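Iron-sulfur cluster assembly scaffold protein IscU (Streptococcus pyogenes, PDB 1SU0) probably serves as the scaffold on which IscS assembles iron-sulfur clusters before they pass to other proteins, and binds zinc, probably in place of a cluster. Local coordinates at residues K107-G110 with E111-L114; N133-K136 with E137-R141. All blocks are in the same frame, centred on the assembly; numbering follows the deposited sequence.

Interaction 1: residues K107-G110 with E111-L114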
loop_
_atom_site.group_PDB
_atom_site.type_symbol
_atom_site.label_atom_id
_atom_site.label_comp_id
_atom_site.label_asym_id
_atom_site.label_seq_id
_atom_site.Cartn_x
_atom_site.Cartn_y
_atom_site.Cartn_z
ATOM N N LYS A 107 -10.608 -9.531 -1.782
ATOM C CA LYS A 107 -10.171 -10.443 -0.739
ATOM C C LYS A 107 -8.672 -10.676 -0.739
ATOM O O LYS A 107 -8.103 -10.896 0.317
ATOM C CB LYS A 107 -10.867 -11.783 -0.902
ATOM C CG LYS A 107 -12.315 -11.785 -0.407
ATOM C CD LYS A 107 -13.102 -12.973 -0.929
ATOM C CE LYS A 107 -12.386 -14.300 -0.665
ATOM N NZ LYS A 107 -13.131 -15.476 -1.276
ATOM N N GLU A 108 -8.042 -10.637 -1.916
ATOM C CA GLU A 108 -6.600 -10.893 -2.070
ATOM C C GLU A 108 -5.733 -9.734 -1.611
ATOM O O GLU A 108 -4.515 -9.802 -1.659
ATOM C CB GLU A 108 -6.272 -11.169 -3.537
ATOM C CG GLU A 108 -7.021 -12.345 -4.129
ATOM C CD GLU A 108 -6.831 -13.586 -3.301
ATOM O OE1 GLU A 108 -5.650 -13.904 -3.029
ATOM O OE2 GLU A 108 -7.850 -14.216 -2.900
ATOM N N LEU A 109 -6.382 -8.653 -1.216
ATOM C CA LEU A 109 -5.739 -7.435 -0.756
ATOM C C LEU A 109 -5.473 -7.520 0.733
ATOM O O LEU A 109 -4.743 -6.695 1.270
ATOM C CB LEU A 109 -6.690 -6.272 -0.989
ATOM C CG LEU A 109 -6.557 -5.299 -2.149
ATOM C CD1 LEU A 109 -5.743 -5.838 -3.254
ATOM C CD2 LEU A 109 -7.941 -4.804 -2.621
ATOM N N GLY A 110 -6.081 -8.513 1.402
ATOM C CA GLY A 110 -5.944 -8.697 2.841
ATOM C C GLY A 110 -6.546 -7.545 3.642
ATOM O O GLY A 110 -7.661 -7.108 3.376
ATOM N N GLU A 111 -5.814 -7.039 4.628
ATOM C CA GLU A 111 -6.378 -5.989 5.472
ATOM C C GLU A 111 -6.564 -4.663 4.725
ATOM O O GLU A 111 -7.394 -3.888 5.113
ATOM C CB GLU A 111 -5.586 -5.819 6.784
ATOM C CG GLU A 111 -5.865 -6.912 7.802
ATOM C CD GLU A 111 -4.899 -6.902 8.979
ATOM O OE1 GLU A 111 -4.316 -5.858 9.250
ATOM O OE2 GLU A 111 -4.702 -7.945 9.622
ATOM N N ALA A 112 -5.812 -4.410 3.661
ATOM C CA ALA A 112 -6.079 -3.286 2.750
ATOM C C ALA A 112 -7.525 -3.257 2.244
ATOM O O ALA A 112 -8.010 -2.241 1.786
ATOM C CB ALA A 112 -5.160 -3.332 1.558
ATOM N N GLU A 113 -8.212 -4.378 2.315
ATOM C CA GLU A 113 -9.592 -4.436 1.895
ATOM C C GLU A 113 -10.479 -3.503 2.719
ATOM O O GLU A 113 -11.551 -3.099 2.269
ATOM C CB GLU A 113 -10.087 -5.871 1.982
ATOM C CG GLU A 113 -11.383 -6.080 1.267
ATOM C CD GLU A 113 -11.946 -7.486 1.446
ATOM O OE1 GLU A 113 -13.045 -7.704 0.893
ATOM O OE2 GLU A 113 -11.324 -8.345 2.150
ATOM N N LEU A 114 -10.008 -3.162 3.916
ATOM C CA LEU A 114 -10.683 -2.245 4.816
ATOM C C LEU A 114 -10.738 -0.829 4.326
ATOM O O LEU A 114 -11.455 -0.017 4.902
ATOM C CB LEU A 114 -9.991 -2.265 6.188
ATOM C CG LEU A 114 -10.088 -3.601 6.953
ATOM C CD1 LEU A 114 -9.539 -3.440 8.348
ATOM C CD2 LEU A 114 -11.506 -4.149 7.002
HETATM O O HOH W 1 -2.849 -5.918 3.369
#
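Glu113 reaches back to Lys107 because its CG lies opposite its own backbone N (chi1 -166°) and the rest of the chain runs out straight. The carboxylate comes to rest beside the backbone of Lys107: OE2 of Glu113 is 3.8 Å from CA of Lys107. The contact is therefore between carboxylate and main chain. The lysine chain heads away from the turn, and only its CG comes loosely near OE1 of Glu113, at 4.3 Å. Gly110 makes the bend between the two segments. Its positive phi of 65° is one that glycine takes easily. Beyond the bend, N of Glu113 donates a hydrogen bond to O of Gly110 over 3.0 Å, the i to i+3 spacing of a 3-10 turn. The donor stands well above the carbonyl plane, 49° out of it, so the bond does not lie on a lone pair. CB of Glu113 also leans on this oxygen, at 3.1 Å. One residue earlier, the bond from N of Ala112 to O of Leu109 is weak and long, 3.5 Å. A water bridges the same two atoms: it donates to O of Leu109 and accepts weakly from N of Ala112. On the buried side, CB of Leu109 meets CB of Ala112 at 4.2 Å. Residues 107-109 and 111-114 are both in 3-10 conformation, in the connection between helix 84-97 and helix 122-139. Leu109 packs on Leu90, Ile93 and Met97 of helix 84-97. Leu114 rests on Tyr10 and Val13 of helix 8-19, where OE1 of Glu111 is hydrogen-bonded to NE2 of His17.

Interaction 2: residues N133-K136 with E137-R141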
loop_
_atom_site.group_PDB
_atom_site.type_symbol
_atom_site.label_atom_id
_atom_site.label_comp_id
_atom_site.label_asym_id
_atom_site.label_seq_id
_atom_site.Cartn_x
_atom_site.Cartn_y
_atom_site.Cartn_z
ATOM N N ASN A 133 1.561 2.878 -5.952
ATOM C CA ASN A 133 2.257 3.451 -7.110
ATOM C C ASN A 133 3.759 3.485 -6.915
ATOM O O ASN A 133 4.506 3.433 -7.879
ATOM C CB ASN A 133 1.705 4.845 -7.423
ATOM C CG ASN A 133 0.205 4.820 -7.740
ATOM O OD1 ASN A 133 -0.407 5.859 -7.963
ATOM N ND2 ASN A 133 -0.397 3.627 -7.704
ATOM N N ALA A 134 4.211 3.546 -5.669
ATOM C CA ALA A 134 5.646 3.458 -5.384
ATOM C C ALA A 134 6.084 2.019 -5.593
ATOM O O ALA A 134 7.248 1.748 -5.883
ATOM C CB ALA A 134 5.970 3.925 -3.962
ATOM N N LEU A 135 5.139 1.101 -5.444
ATOM C CA LEU A 135 5.387 -0.287 -5.745
ATOM C C LEU A 135 5.486 -0.464 -7.248
ATOM O O LEU A 135 6.438 -1.066 -7.727
ATOM C CB LEU A 135 4.274 -1.177 -5.184
ATOM C CG LEU A 135 4.459 -2.669 -5.435
ATOM C CD1 LEU A 135 5.820 -3.124 -4.961
ATOM C CD2 LEU A 135 3.377 -3.448 -4.728
ATOM N N LYS A 136 4.504 0.051 -7.990
ATOM C CA LYS A 136 4.497 -0.064 -9.454
ATOM C C LYS A 136 5.850 0.354 -10.042
ATOM O O LYS A 136 6.402 -0.311 -10.926
ATOM C CB LYS A 136 3.400 0.812 -10.053
ATOM C CG LYS A 136 1.967 0.265 -9.892
ATOM C CD LYS A 136 1.077 1.001 -10.878
ATOM C CE LYS A 136 -0.388 0.819 -10.631
ATOM N NZ LYS A 136 -1.097 1.925 -11.354
ATOM N N GLU A 137 6.388 1.450 -9.514
ATOM C CA GLU A 137 7.659 1.978 -9.976
ATOM C C GLU A 137 8.813 1.052 -9.604
ATOM O O GLU A 137 9.712 0.810 -10.430
ATOM C CB GLU A 137 7.901 3.371 -9.405
ATOM C CG GLU A 137 7.422 4.501 -10.310
ATOM C CD GLU A 137 5.929 4.761 -10.176
ATOM O OE1 GLU A 137 5.126 3.790 -10.272
ATOM O OE2 GLU A 137 5.572 5.953 -9.971
ATOM N N ALA A 138 8.786 0.542 -8.370
ATOM C CA ALA A 138 9.830 -0.363 -7.870
ATOM C C ALA A 138 9.979 -1.641 -8.708
ATOM O O ALA A 138 11.083 -2.065 -9.049
ATOM C CB ALA A 138 9.576 -0.715 -6.420
ATOM N N ILE A 139 8.854 -2.247 -9.032
ATOM C CA ILE A 139 8.821 -3.469 -9.824
ATOM C C ILE A 139 9.384 -3.184 -11.213
ATOM O O ILE A 139 10.313 -3.865 -11.703
ATOM C CB ILE A 139 7.372 -3.942 -9.900
ATOM C CG1 ILE A 139 6.986 -4.597 -8.572
ATOM C CG2 ILE A 139 7.169 -4.875 -11.055
ATOM C CD1 ILE A 139 5.518 -4.829 -8.408
ATOM N N LYS A 140 8.846 -2.135 -11.828
ATOM C CA LYS A 140 9.250 -1.743 -13.171
ATOM C C LYS A 140 10.696 -1.193 -13.190
ATOM O O LYS A 140 11.180 -0.726 -14.218
ATOM C CB LYS A 140 8.210 -0.768 -13.759
ATOM C CG LYS A 140 8.442 0.710 -13.497
ATOM C CD LYS A 140 7.987 1.565 -14.687
ATOM C CE LYS A 140 8.742 2.880 -14.759
ATOM N NZ LYS A 140 10.200 2.664 -14.950
ATOM N N ARG A 141 11.356 -1.294 -12.035
ATOM C CA ARG A 141 12.714 -0.852 -11.785
ATOM C C ARG A 141 12.858 0.641 -12.042
ATOM O O ARG A 141 13.236 1.050 -13.138
ATOM C CB ARG A 141 13.726 -1.687 -12.574
ATOM C CG ARG A 141 13.896 -3.099 -12.016
ATOM C CD ARG A 141 14.552 -4.066 -12.988
ATOM N NE ARG A 141 13.698 -4.302 -14.145
ATOM C CZ ARG A 141 14.048 -5.012 -15.206
ATOM N NH1 ARG A 141 15.249 -5.583 -15.284
ATOM N NH2 ARG A 141 13.186 -5.162 -16.205
#
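Ile139 lies one helical turn after Leu135, and their side chains meet at an oblique angle. CB of Ile139 starts 3.7 Å from O of Leu135. CG1 stays close to that oxygen and also nears CD1 of Leu135, at 4.1 Å. CD1, the tip, lands 3.8 Å from CG of Leu135. CG1 of Ile139 sits across from its carbonyl carbon (chi1 -77°), and the extended second torsion carries CD1 back toward the preceding turn. Four i to i+4 backbone bonds join the two segments. N of Ile139 donates to O of Leu135 over 3.0 Å, nearly in line with the carbonyl bond. N of Glu137 bonds to O of Asn133, and N of Ala138 to O of Ala134. The last of the four runs from N of Lys140 to O of Lys136, 3.2 Å, and Lys140 is the first residue to leave helical angles. Leu135 packs on Met75 and Val79 of helix 66-79. Ala134 and Ala138 face the sheet, on Leu35, Ile44 and Leu46 and on Val33 and Val48. This is the C-terminal end of a long alpha helix laid against the antiparallel sheet, in the alpha+beta fold of the NifU-like N-terminal domain.

Overall arrangement
From the N terminus, the chain runs through helix 8-19, the three-stranded antiparallel sheet and helices 66-79 and 84-97 before reaching interaction 1. That contact closes a short turn in the connection to helix 122-139. It ties this connection to helices 8-19 and 84-97. Helix 122-139 follows, and interaction 2 closes its last turns, where the modelled chain ends. There the helix meets the sheet and helices 66-79 and 84-97. The two contacts come in series and neither nest nor cross. The centres of interactions 1 and 2 are about 20 Å apart. They lie on opposite sides of the chain's centre and do not touch. Helix 84-97 is packed against by both.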